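Local coordinates for protein V-type ATP synthase alpha chain (Nanoarchaeum equitans Kin4-M, PDB 5BN3) that is the A subunit (alpha chain) of a V-type rotary complex, with a P-loop nucleotide-binding domain holding adenosine-5'-diphosphate, at residues F200-G203 and L207-M210; N233-K238 and N497-P502; V47-N52 and L83-K88; I283-N288 and A292-S297; H514-T519 and G536-I541. All blocks are in the same frame, centred on the assembly; numbering follows the deposited sequence.

From the N terminus, contact 3 comes first, closing a loop of about 30 residues that joins a loop of the N-terminal barrel, after strand 42-47, to the segment leading into helix 87-94. Contact 1 follows as a tight local turn at the entry to helix 205-210. Contact 2 spans far more of the chain, bringing the P-loop helix to the loop before helix 503-523; contact 4, a short strand-to-helix turn, lies within that span. Contact 5 comes last, in the helical C-terminal domain, and no two contacts interlace. In space contacts 1 and 2 touch, as do contacts 3 and 4, whereas contact 5 stands apart, about 56 Å from contact 3 between centres.

Contact 1: residues F200-G203 and L207-M210; sequences FITG and LDIM
Asp208, on helix 205-210, turns its carboxylate back onto the loop residues Thr202 and Gly203 that lead into the helix, a short loop-helix turn packed against the helix that follows the P-loop. Three hydrogen bonds carry the contact. OD1 of Asp208 takes two of them: Thr202 N approaches nearly straight at 2.6 Å, on the syn side, and Thr202 OG1 donates to the same oxygen, also at 2.6 Å, from well above the carboxylate plane and from the face opposite to the amide. OD2 uses its syn lone pair for Gly203 N at 2.8 Å, so both oxygens are held and rotation of the group about its last bond is restrained. Thr202 can donate its hydroxyl because OG1 lies between its backbone N and carbonyl carbon (chi1 65°); the same oxygen accepts from Thr204 N, closing an ST turn. Van der Waals contact is slighter: the Ile201 and Asp208 side chains cross at about a right angle, CG2 of Ile201 meeting OD2, and CB of Leu207 lies against Thr202 OG1. Beyond the turn, Leu207 and Phe200 both rest on Ile236 of helix 229-239, while Ile201 meets Leu503 of helix 503-523. A single water completes the join by donating to two carbonyls, at 2.7 Å from Phe200 O and 3.1 Å from Leu207 O.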
# COMPACT_ATOMS: atom_id res chain seq x y z
N PHE A 200 -10.57 30.69 -25.01
CA PHE A 200 -10.68 29.58 -25.94
C PHE A 200 -12.12 29.07 -25.91
O PHE A 200 -12.52 28.38 -24.97
CB PHE A 200 -9.70 28.47 -25.54
CG PHE A 200 -9.76 27.25 -26.42
CD1 PHE A 200 -9.42 27.32 -27.76
CD2 PHE A 200 -10.14 26.02 -25.89
CE1 PHE A 200 -9.47 26.20 -28.57
CE2 PHE A 200 -10.19 24.89 -26.69
CZ PHE A 200 -9.85 24.98 -28.03
N ILE A 201 -12.90 29.44 -26.93
CA ILE A 201 -14.31 29.06 -26.98
C ILE A 201 -14.47 27.68 -27.62
O ILE A 201 -14.15 27.49 -28.80
CB ILE A 201 -15.15 30.09 -27.76
CG1 ILE A 201 -14.94 31.50 -27.17
CG2 ILE A 201 -16.62 29.71 -27.72
CD1 ILE A 201 -15.38 31.64 -25.73
N THR A 202 -14.99 26.73 -26.84
CA THR A 202 -15.07 25.33 -27.26
C THR A 202 -16.41 24.98 -27.90
O THR A 202 -16.48 24.09 -28.75
CB THR A 202 -14.84 24.38 -26.07
OG1 THR A 202 -15.89 24.54 -25.11
CG2 THR A 202 -13.51 24.68 -25.41
N GLY A 203 -17.47 25.66 -27.49
CA GLY A 203 -18.80 25.30 -27.93
C GLY A 203 -19.47 24.40 -26.91
O GLY A 203 -20.63 24.03 -27.06
N LEU A 207 -17.17 24.21 -20.32
CA LEU A 207 -15.79 24.57 -20.63
C LEU A 207 -15.65 26.04 -21.05
O LEU A 207 -14.55 26.59 -20.99
CB LEU A 207 -15.22 23.66 -21.72
CG LEU A 207 -15.17 22.17 -21.43
CD1 LEU A 207 -14.32 21.45 -22.46
CD2 LEU A 207 -14.64 21.91 -20.03
N ASP A 208 -16.74 26.66 -21.47
CA ASP A 208 -16.68 28.04 -21.95
C ASP A 208 -16.93 29.08 -20.85
O ASP A 208 -16.38 30.18 -20.90
CB ASP A 208 -17.64 28.25 -23.12
CG ASP A 208 -17.22 27.50 -24.37
OD1 ASP A 208 -16.05 27.07 -24.44
OD2 ASP A 208 -18.06 27.34 -25.28
N ILE A 209 -17.75 28.72 -19.87
CA ILE A 209 -18.12 29.66 -18.82
C ILE A 209 -17.52 29.28 -17.47
O ILE A 209 -16.89 30.11 -16.81
CB ILE A 209 -19.65 29.77 -18.67
CG1 ILE A 209 -20.29 30.15 -20.00
CG2 ILE A 209 -20.00 30.79 -17.61
CD1 ILE A 209 -19.84 31.50 -20.53
N MET A 210 -17.72 28.03 -17.06
CA MET A 210 -17.30 27.59 -15.74
C MET A 210 -15.78 27.50 -15.59
O MET A 210 -15.21 28.08 -14.67
CB MET A 210 -17.96 26.25 -15.40
CG MET A 210 -19.48 26.28 -15.44
SD MET A 210 -20.19 27.18 -14.04
CE MET A 210 -20.63 28.72 -14.83
O HOH W 1 -11.99 27.01 -22.65

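Contact 2: residues N233-K238 and N497-P502; sequences NQQIAK and NDSYSP
The helix that follows the P-loop, 229-239, sends Gln235 across to Ser499, in the loop that runs from the nucleotide pocket to helix 503-523. The side chain of Gln235 lies about 5 Å from the bound ADP and touches Ala493, a residue of the same pocket, so the join belongs to the second shell of that site. The backbones stay well apart, and the small contact is made by one amide. With its chain bent at chi2 (-58°), Gln235 brings NE2 to within 3.1 Å of Ser499 OG, in a nearly straight hydrogen bond (171°) that lies in the plane of the amide. NE2 also donates to a water at 2.7 Å, which in turn donates to Ser499 O at 2.7 Å, so the serine is held through both hydroxyl and carbonyl. On the other end of the amide, Lys238 NZ, one helical turn on, donates to Gln235 OE1 at 3.1 Å and settles which way round the group sits; its positive charge would probably polarise the amide and favour donation by NE2. Ser499 OG receives a second donor, Trp239 NE1, from the end of the same helix. Around this join, Ala237 of helix 229-239 packs on strand 244-250 and Ile236 on strand 314-320, while Ser501 OG bonds to Thr506 in helix 503-523.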
# COMPACT_ATOMS: atom_id res chain seq x y z
N ASN A 233 -13.12 15.51 -25.97
CA ASN A 233 -12.08 16.00 -26.87
C ASN A 233 -12.55 16.10 -28.32
O ASN A 233 -12.18 17.04 -29.03
CB ASN A 233 -10.83 15.12 -26.77
CG ASN A 233 -9.86 15.60 -25.71
OD1 ASN A 233 -8.99 16.44 -25.97
ND2 ASN A 233 -9.99 15.07 -24.50
N GLN A 234 -13.38 15.15 -28.74
CA GLN A 234 -13.95 15.18 -30.09
C GLN A 234 -14.92 16.34 -30.26
O GLN A 234 -14.99 16.95 -31.33
CB GLN A 234 -14.65 13.85 -30.41
CG GLN A 234 -13.69 12.70 -30.71
CD GLN A 234 -14.41 11.39 -30.97
OE1 GLN A 234 -15.61 11.26 -30.72
NE2 GLN A 234 -13.68 10.40 -31.48
N GLN A 235 -15.68 16.64 -29.21
CA GLN A 235 -16.57 17.80 -29.21
C GLN A 235 -15.79 19.09 -29.36
O GLN A 235 -16.20 19.99 -30.09
CB GLN A 235 -17.40 17.85 -27.92
CG GLN A 235 -18.53 16.84 -27.88
CD GLN A 235 -19.50 17.01 -29.03
OE1 GLN A 235 -19.48 16.24 -29.99
NE2 GLN A 235 -20.36 18.01 -28.94
N ILE A 236 -14.68 19.19 -28.65
CA ILE A 236 -13.79 20.34 -28.79
C ILE A 236 -13.23 20.39 -30.21
O ILE A 236 -13.26 21.43 -30.85
CB ILE A 236 -12.64 20.29 -27.76
CG1 ILE A 236 -13.20 20.38 -26.34
CG2 ILE A 236 -11.66 21.42 -28.01
CD1 ILE A 236 -12.15 20.21 -25.26
N ALA A 237 -12.76 19.25 -30.71
CA ALA A 237 -12.24 19.18 -32.08
C ALA A 237 -13.29 19.59 -33.12
O ALA A 237 -12.95 20.15 -34.16
CB ALA A 237 -11.72 17.79 -32.37
N LYS A 238 -14.56 19.32 -32.82
CA LYS A 238 -15.66 19.68 -33.71
C LYS A 238 -15.95 21.17 -33.75
O LYS A 238 -15.94 21.79 -34.81
CB LYS A 238 -16.95 18.97 -33.28
CG LYS A 238 -17.14 17.55 -33.78
CD LYS A 238 -18.54 17.07 -33.42
CE LYS A 238 -18.61 15.55 -33.33
NZ LYS A 238 -19.94 15.11 -32.81
N ASN A 497 -29.29 19.53 -31.95
CA ASN A 497 -29.45 20.89 -31.47
C ASN A 497 -28.54 21.25 -30.29
O ASN A 497 -28.13 22.40 -30.15
CB ASN A 497 -30.91 21.16 -31.09
CG ASN A 497 -31.83 21.22 -32.30
OD1 ASN A 497 -31.43 21.67 -33.37
ND2 ASN A 497 -33.07 20.78 -32.12
N ASP A 498 -28.22 20.27 -29.45
CA ASP A 498 -27.46 20.55 -28.23
C ASP A 498 -25.95 20.35 -28.36
O ASP A 498 -25.18 20.86 -27.56
CB ASP A 498 -28.01 19.72 -27.06
CG ASP A 498 -27.61 20.27 -25.71
OD1 ASP A 498 -27.30 21.48 -25.61
OD2 ASP A 498 -27.61 19.49 -24.73
N SER A 499 -25.54 19.60 -29.39
CA SER A 499 -24.12 19.29 -29.59
C SER A 499 -23.23 20.53 -29.58
O SER A 499 -22.21 20.57 -28.89
CB SER A 499 -23.93 18.52 -30.90
OG SER A 499 -22.57 18.22 -31.12
N TYR A 500 -23.62 21.55 -30.34
CA TYR A 500 -22.92 22.82 -30.36
C TYR A 500 -23.70 23.88 -29.59
O TYR A 500 -24.91 24.02 -29.76
CB TYR A 500 -22.68 23.28 -31.80
CG TYR A 500 -22.10 24.67 -31.92
CD1 TYR A 500 -20.93 25.02 -31.27
CD2 TYR A 500 -22.72 25.63 -32.72
CE1 TYR A 500 -20.39 26.29 -31.38
CE2 TYR A 500 -22.19 26.90 -32.84
CZ TYR A 500 -21.03 27.23 -32.17
OH TYR A 500 -20.49 28.49 -32.29
N SER A 501 -23.00 24.63 -28.74
CA SER A 501 -23.62 25.70 -27.98
C SER A 501 -22.89 27.01 -28.20
O SER A 501 -21.86 27.28 -27.57
CB SER A 501 -23.65 25.36 -26.48
OG SER A 501 -24.42 26.31 -25.76
N PRO A 502 -23.41 27.85 -29.11
CA PRO A 502 -22.80 29.16 -29.35
C PRO A 502 -23.00 30.06 -28.13
O PRO A 502 -23.89 29.77 -27.32
CB PRO A 502 -23.58 29.70 -30.55
CG PRO A 502 -24.91 29.02 -30.46
CD PRO A 502 -24.63 27.65 -29.91
O HOH W 2 -20.70 19.66 -26.82

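Contact 3: residues V47-N52 and L83-K88; sequences VYEDTN and LGRPLK
Glu49 and Arg85 meet through bent side chains: Glu49 departs from a staggered first torsion (chi1 -108°), and Arg85, extended as far as CD, folds at chi3 (-72°) to present the edge of its guanidinium. The resulting salt bridge uses a single carboxylate oxygen. OE2 of Glu49 takes NH1 of Arg85 at 2.8 Å, on its syn side but somewhat out of the carboxylate plane, and a weak second bond comes from Arg85 NH2 to the same OE2 at 3.3 Å. The two flat groups are turned 70° against each other, so the carboxylate does not lie flush along the guanidinium in a two-oxygen pairing. Both ends have further partners: NH1 also binds Ile103 O, NE pairs with Asp81, and Glu49 OE1 accepts from Ile32 N. Both residues are buried, and these partners supply their polar ends.

Beside it, Leu83 divides its two methyls. CD1 packs against Tyr48 CB at 3.7 Å and also lies over a face of the guanidinium, while CD2 sits over one face of the Tyr48 ring in a CH-pi contact, 4.3 Å from CD2 to the ring centroid. The phenol end of Tyr48 bonds to Glu34. In the fold, the contact joins the N-terminal barrel, at strands 42-47 and 31-39, to the approach of helix 87-94, with Tyr48 and Leu83 both packed on Ala296 of helix 293-309.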
# COMPACT_ATOMS: atom_id res chain seq x y z
N VAL A 47 12.68 1.02 -31.59
CA VAL A 47 12.17 0.70 -32.91
C VAL A 47 10.68 1.05 -33.00
O VAL A 47 9.90 0.68 -32.12
CB VAL A 47 12.39 -0.79 -33.23
CG1 VAL A 47 11.91 -1.12 -34.63
CG2 VAL A 47 13.85 -1.14 -33.08
N TYR A 48 10.31 1.75 -34.07
CA TYR A 48 8.93 2.20 -34.25
C TYR A 48 8.10 1.21 -35.05
O TYR A 48 7.11 1.57 -35.68
CB TYR A 48 8.91 3.58 -34.90
CG TYR A 48 9.59 4.63 -34.06
CD1 TYR A 48 8.94 5.22 -32.99
CD2 TYR A 48 10.90 5.02 -34.32
CE1 TYR A 48 9.56 6.18 -32.21
CE2 TYR A 48 11.53 5.97 -33.55
CZ TYR A 48 10.85 6.55 -32.50
OH TYR A 48 11.47 7.49 -31.72
N GLU A 49 8.51 -0.05 -35.00
CA GLU A 49 7.77 -1.13 -35.64
C GLU A 49 7.93 -2.40 -34.81
O GLU A 49 8.76 -2.44 -33.90
CB GLU A 49 8.26 -1.35 -37.08
CG GLU A 49 7.28 -0.87 -38.14
CD GLU A 49 7.92 -0.01 -39.21
OE1 GLU A 49 9.13 0.30 -39.08
OE2 GLU A 49 7.22 0.36 -40.17
N ASP A 50 7.14 -3.42 -35.11
CA ASP A 50 7.22 -4.67 -34.37
C ASP A 50 8.56 -5.35 -34.60
O ASP A 50 9.06 -5.41 -35.73
CB ASP A 50 6.07 -5.61 -34.75
CG ASP A 50 6.05 -6.87 -33.90
OD1 ASP A 50 6.52 -6.83 -32.74
OD2 ASP A 50 5.55 -7.90 -34.39
N THR A 51 9.15 -5.87 -33.53
CA THR A 51 10.49 -6.44 -33.59
C THR A 51 10.49 -7.97 -33.52
O THR A 51 11.55 -8.59 -33.49
CB THR A 51 11.38 -5.89 -32.47
OG1 THR A 51 10.80 -6.19 -31.19
CG2 THR A 51 11.55 -4.39 -32.61
N ASN A 52 9.30 -8.57 -33.49
CA ASN A 52 9.21 -10.03 -33.51
C ASN A 52 9.77 -10.57 -34.83
O ASN A 52 9.44 -10.05 -35.90
CB ASN A 52 7.77 -10.49 -33.32
CG ASN A 52 7.67 -11.95 -32.90
OD1 ASN A 52 8.46 -12.43 -32.08
ND2 ASN A 52 6.70 -12.66 -33.46
N LEU A 83 4.31 8.13 -37.25
CA LEU A 83 5.54 8.54 -37.93
C LEU A 83 5.26 9.48 -39.10
O LEU A 83 6.17 9.87 -39.83
CB LEU A 83 6.33 7.32 -38.41
CG LEU A 83 6.97 6.45 -37.33
CD1 LEU A 83 7.66 5.24 -37.94
CD2 LEU A 83 7.95 7.26 -36.52
N GLY A 84 3.99 9.85 -39.29
CA GLY A 84 3.62 10.77 -40.35
C GLY A 84 3.38 10.09 -41.68
O GLY A 84 3.42 10.72 -42.74
N ARG A 85 3.11 8.78 -41.63
CA ARG A 85 2.82 8.03 -42.85
C ARG A 85 1.32 8.04 -43.12
O ARG A 85 0.51 7.73 -42.24
CB ARG A 85 3.35 6.60 -42.73
CG ARG A 85 4.86 6.53 -42.51
CD ARG A 85 5.37 5.10 -42.39
NE ARG A 85 4.99 4.47 -41.13
CZ ARG A 85 5.39 3.26 -40.74
NH1 ARG A 85 6.19 2.54 -41.52
NH2 ARG A 85 4.99 2.77 -39.58
N PRO A 86 0.93 8.41 -44.35
CA PRO A 86 -0.49 8.55 -44.70
C PRO A 86 -1.19 7.21 -44.80
O PRO A 86 -0.80 6.37 -45.62
CB PRO A 86 -0.44 9.23 -46.08
CG PRO A 86 0.88 8.82 -46.65
CD PRO A 86 1.82 8.70 -45.49
N LEU A 87 -2.22 7.01 -43.99
CA LEU A 87 -2.91 5.73 -43.90
C LEU A 87 -3.76 5.42 -45.14
O LEU A 87 -4.01 4.26 -45.45
CB LEU A 87 -3.77 5.67 -42.64
CG LEU A 87 -2.97 5.66 -41.33
CD1 LEU A 87 -3.90 5.66 -40.12
CD2 LEU A 87 -2.06 4.45 -41.29
N LYS A 88 -4.21 6.47 -45.82
CA LYS A 88 -4.99 6.30 -47.05
C LYS A 88 -4.10 5.71 -48.14
O LYS A 88 -4.51 4.80 -48.86
CB LYS A 88 -5.57 7.64 -47.50
CG LYS A 88 -6.30 7.60 -48.83
CD LYS A 88 -6.98 8.93 -49.14
CE LYS A 88 -7.59 8.95 -50.53
NZ LYS A 88 -6.56 8.88 -51.60

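Contact 4: residues I283-N288 and A292-S297; sequences IANTSN and AAREAS
Strand 283-285 and helix 293-297 run almost antiparallel, at 167° with axes 8.5 Å apart, as the chain leaves the strand, turns and doubles back with Asn285 beside Arg294. Asn285, with CG anti to the backbone N (chi1 -159°), sets its amide against the first turn of the helix: OD1 comes to 3.1 Å from Ala293 CB, a tight approach, while ND2 lies near Arg294 CG and bonds to Pro290 O in the turn. One turn farther along the helix, Ser297 CB meets Ile283 CG2 at 3.9 Å; the Ser297 hydroxyl points back into its own helix and donates to Arg294 O at 2.6 Å. Arg294 stretches out from CG to NE, and its NH2 donates a hydrogen bond of 3.1 Å to Ser287 O, in the guanidinium plane and on a carbonyl lone pair. Its NE donates to a water at 2.8 Å, which lies close to Thr286 O (2.7 Å). NH1 turns elsewhere, to a salt bridge with Glu327 and to Arg324 O. Strand 280-285 belongs to the parallel core of the P-loop domain beside strand 244-250, on which Ile283, Arg294 and Ser297 all pack, and the neighbouring NEQ263 chain touches Ser287 and Arg294.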
# COMPACT_ATOMS: atom_id res chain seq x y z
N ILE A 283 -3.83 12.33 -36.42
CA ILE A 283 -2.65 11.51 -36.20
C ILE A 283 -3.02 10.30 -35.35
O ILE A 283 -3.40 10.44 -34.19
CB ILE A 283 -1.53 12.32 -35.52
CG1 ILE A 283 -1.11 13.47 -36.43
CG2 ILE A 283 -0.34 11.43 -35.22
CD1 ILE A 283 -0.32 14.53 -35.74
N ALA A 284 -2.93 9.12 -35.95
CA ALA A 284 -3.41 7.90 -35.31
C ALA A 284 -2.31 6.88 -35.06
O ALA A 284 -1.74 6.33 -36.01
CB ALA A 284 -4.52 7.27 -36.14
N ASN A 285 -2.02 6.62 -33.79
CA ASN A 285 -1.23 5.46 -33.42
C ASN A 285 -2.01 4.67 -32.38
O ASN A 285 -1.90 4.93 -31.18
CB ASN A 285 0.14 5.86 -32.88
CG ASN A 285 1.15 4.74 -32.97
OD1 ASN A 285 1.72 4.48 -34.04
ND2 ASN A 285 1.39 4.06 -31.86
N THR A 286 -2.81 3.73 -32.86
CA THR A 286 -3.75 3.00 -32.01
C THR A 286 -3.06 2.13 -30.97
O THR A 286 -1.85 1.92 -31.03
CB THR A 286 -4.71 2.14 -32.86
OG1 THR A 286 -3.96 1.15 -33.57
CG2 THR A 286 -5.46 3.01 -33.84
N SER A 287 -3.85 1.62 -30.03
CA SER A 287 -3.34 0.86 -28.90
C SER A 287 -2.47 -0.33 -29.31
O SER A 287 -1.49 -0.66 -28.62
CB SER A 287 -4.50 0.38 -28.03
OG SER A 287 -5.41 -0.38 -28.79
N ASN A 288 -2.81 -0.98 -30.42
CA ASN A 288 -2.05 -2.15 -30.88
C ASN A 288 -1.02 -1.86 -31.98
O ASN A 288 -0.41 -2.78 -32.52
CB ASN A 288 -2.99 -3.28 -31.30
CG ASN A 288 -3.81 -2.95 -32.53
OD1 ASN A 288 -4.13 -1.78 -32.78
ND2 ASN A 288 -4.17 -3.97 -33.29
N ALA A 292 6.37 2.46 -29.26
CA ALA A 292 7.30 3.58 -29.32
C ALA A 292 6.80 4.70 -30.23
O ALA A 292 7.20 5.86 -30.08
CB ALA A 292 8.67 3.11 -29.76
N ALA A 293 5.93 4.36 -31.17
CA ALA A 293 5.38 5.35 -32.09
C ALA A 293 4.37 6.27 -31.41
O ALA A 293 3.97 7.28 -31.98
CB ALA A 293 4.76 4.66 -33.29
N ARG A 294 3.96 5.92 -30.19
CA ARG A 294 3.11 6.79 -29.39
C ARG A 294 3.85 8.06 -29.02
O ARG A 294 3.29 9.16 -29.06
CB ARG A 294 2.66 6.09 -28.10
CG ARG A 294 1.73 4.92 -28.30
CD ARG A 294 1.31 4.33 -26.97
NE ARG A 294 0.68 3.03 -27.12
CZ ARG A 294 0.37 2.22 -26.11
NH1 ARG A 294 0.63 2.59 -24.87
NH2 ARG A 294 -0.20 1.05 -26.35
N GLU A 295 5.12 7.92 -28.65
CA GLU A 295 5.94 9.08 -28.33
C GLU A 295 6.11 9.93 -29.58
O GLU A 295 6.01 11.16 -29.52
CB GLU A 295 7.31 8.65 -27.80
CG GLU A 295 8.27 9.82 -27.62
CD GLU A 295 9.44 9.50 -26.71
OE1 GLU A 295 10.35 8.76 -27.15
OE2 GLU A 295 9.46 10.00 -25.57
N ALA A 296 6.35 9.28 -30.71
CA ALA A 296 6.51 9.98 -31.97
C ALA A 296 5.27 10.79 -32.32
O ALA A 296 5.37 11.93 -32.76
CB ALA A 296 6.84 9.01 -33.08
N SER A 297 4.10 10.19 -32.12
CA SER A 297 2.83 10.85 -32.46
C SER A 297 2.60 12.14 -31.67
O SER A 297 2.02 13.10 -32.18
CB SER A 297 1.66 9.89 -32.24
OG SER A 297 1.44 9.67 -30.86
O HOH W 3 0.51 1.98 -29.72

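Contact 5: residues H514-T519 and G536-I541; sequences HKYYVT and GIHEKI
Tyr516 reaches from helix 503-523 to Ile537, His538 and Ile541 on helix 537-542, in the helical C-terminal domain, where segments 514-519 and 537-541 run nearly antiparallel (165°), their axes 11.6 Å apart. Of residues 514-519, Tyr516 alone spans the gap. The isoleucines meet it at different heights along the side chain: CD1 of Ile541 lies 3.9 Å from Tyr516 CB, near the root, and CB of Ile537 lies 3.9 Å from Tyr516 CE1, farther out. At the far end, His538 CB is 3.9 Å from Tyr516 OH, and the two side chains lie alongside, pointing the same way. The tyrosine extends because CG is anti to its backbone N (chi1 178°), throwing the ring outward from its helix.

The second shell positions this group. Tyr516 OH is hydrogen-bonded to His479 NE2, and the His479 ring also stands edge-to-face with that of His538, while Ile483, of the same helix 472-489, touches both Tyr516 and His538. Ile559 of helix 552-562 backs Ile537 and Ile541. Finally, a water lies between the helices, 2.9 Å from Tyr516 OH and accepting a weak bond of 3.2 Å from Ile537 N.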
# COMPACT_ATOMS: atom_id res chain seq x y z
N HIS A 514 -30.98 32.73 -14.21
CA HIS A 514 -30.80 33.79 -13.23
C HIS A 514 -32.11 34.55 -12.98
O HIS A 514 -32.42 34.91 -11.85
CB HIS A 514 -29.72 34.77 -13.68
CG HIS A 514 -29.61 35.99 -12.83
ND1 HIS A 514 -29.27 35.95 -11.50
CD2 HIS A 514 -29.79 37.30 -13.13
CE1 HIS A 514 -29.25 37.17 -11.01
NE2 HIS A 514 -29.57 38.02 -11.98
N LYS A 515 -32.85 34.79 -14.05
CA LYS A 515 -34.13 35.50 -13.97
C LYS A 515 -35.16 34.68 -13.19
O LYS A 515 -35.94 35.23 -12.41
CB LYS A 515 -34.65 35.83 -15.37
CG LYS A 515 -35.90 36.69 -15.39
CD LYS A 515 -36.37 36.96 -16.82
CE LYS A 515 -35.44 37.91 -17.56
NZ LYS A 515 -35.58 39.33 -17.12
N TYR A 516 -35.15 33.37 -13.41
CA TYR A 516 -36.02 32.47 -12.66
C TYR A 516 -35.64 32.48 -11.19
O TYR A 516 -36.50 32.47 -10.31
CB TYR A 516 -35.92 31.05 -13.22
CG TYR A 516 -36.76 30.03 -12.48
CD1 TYR A 516 -38.13 29.95 -12.67
CD2 TYR A 516 -36.17 29.13 -11.59
CE1 TYR A 516 -38.89 29.01 -12.00
CE2 TYR A 516 -36.93 28.19 -10.91
CZ TYR A 516 -38.29 28.14 -11.12
OH TYR A 516 -39.06 27.21 -10.46
N TYR A 517 -34.34 32.52 -10.93
CA TYR A 517 -33.79 32.48 -9.58
C TYR A 517 -34.21 33.67 -8.73
O TYR A 517 -34.68 33.50 -7.60
CB TYR A 517 -32.26 32.40 -9.64
CG TYR A 517 -31.58 32.26 -8.30
CD1 TYR A 517 -32.05 31.37 -7.34
CD2 TYR A 517 -30.44 32.99 -8.00
CE1 TYR A 517 -31.42 31.24 -6.12
CE2 TYR A 517 -29.80 32.86 -6.78
CZ TYR A 517 -30.30 31.98 -5.85
OH TYR A 517 -29.67 31.84 -4.63
N VAL A 518 -34.05 34.87 -9.27
CA VAL A 518 -34.39 36.09 -8.54
C VAL A 518 -35.89 36.18 -8.25
O VAL A 518 -36.30 36.77 -7.25
CB VAL A 518 -33.91 37.37 -9.28
CG1 VAL A 518 -32.41 37.34 -9.48
CG2 VAL A 518 -34.61 37.51 -10.62
N THR A 519 -36.70 35.60 -9.13
CA THR A 519 -38.14 35.57 -8.95
C THR A 519 -38.55 34.62 -7.83
O THR A 519 -39.32 34.99 -6.94
CB THR A 519 -38.86 35.16 -10.25
OG1 THR A 519 -38.57 36.12 -11.27
CG2 THR A 519 -40.36 35.09 -10.03
N GLY A 536 -44.37 24.55 -13.29
CA GLY A 536 -43.59 23.77 -14.23
C GLY A 536 -42.67 24.58 -15.12
O GLY A 536 -42.29 24.13 -16.21
N ILE A 537 -42.30 25.78 -14.67
CA ILE A 537 -41.39 26.63 -15.43
C ILE A 537 -39.98 26.05 -15.44
O ILE A 537 -39.24 26.20 -16.41
CB ILE A 537 -41.36 28.07 -14.86
CG1 ILE A 537 -42.78 28.59 -14.63
CG2 ILE A 537 -40.61 29.00 -15.80
CD1 ILE A 537 -42.83 29.96 -13.97
N HIS A 538 -39.62 25.37 -14.35
CA HIS A 538 -38.29 24.77 -14.25
C HIS A 538 -38.09 23.66 -15.28
O HIS A 538 -37.01 23.53 -15.85
CB HIS A 538 -38.02 24.25 -12.83
CG HIS A 538 -38.90 23.11 -12.41
ND1 HIS A 538 -40.20 23.28 -12.01
CD2 HIS A 538 -38.63 21.79 -12.29
CE1 HIS A 538 -40.72 22.10 -11.69
NE2 HIS A 538 -39.79 21.19 -11.85
N GLU A 539 -39.14 22.89 -15.54
CA GLU A 539 -39.07 21.81 -16.52
C GLU A 539 -38.98 22.33 -17.96
O GLU A 539 -38.43 21.66 -18.83
CB GLU A 539 -40.26 20.85 -16.37
CG GLU A 539 -40.32 20.11 -15.03
CD GLU A 539 -39.21 19.08 -14.86
OE1 GLU A 539 -38.38 18.91 -15.77
OE2 GLU A 539 -39.19 18.42 -13.80
N LYS A 540 -39.52 23.52 -18.20
CA LYS A 540 -39.44 24.14 -19.52
C LYS A 540 -38.03 24.67 -19.79
O LYS A 540 -37.52 24.55 -20.90
CB LYS A 540 -40.45 25.28 -19.65
CG LYS A 540 -41.90 24.83 -19.57
CD LYS A 540 -42.14 23.62 -20.46
CE LYS A 540 -42.79 22.49 -19.69
NZ LYS A 540 -42.62 21.18 -20.38
N ILE A 541 -37.41 25.25 -18.76
CA ILE A 541 -36.04 25.74 -18.85
C ILE A 541 -35.06 24.60 -19.11
O ILE A 541 -34.14 24.73 -19.93
CB ILE A 541 -35.64 26.50 -17.56
CG1 ILE A 541 -36.52 27.74 -17.38
CG2 ILE A 541 -34.17 26.89 -17.59
CD1 ILE A 541 -36.18 28.55 -16.14
O HOH W 4 -41.57 26.58 -11.70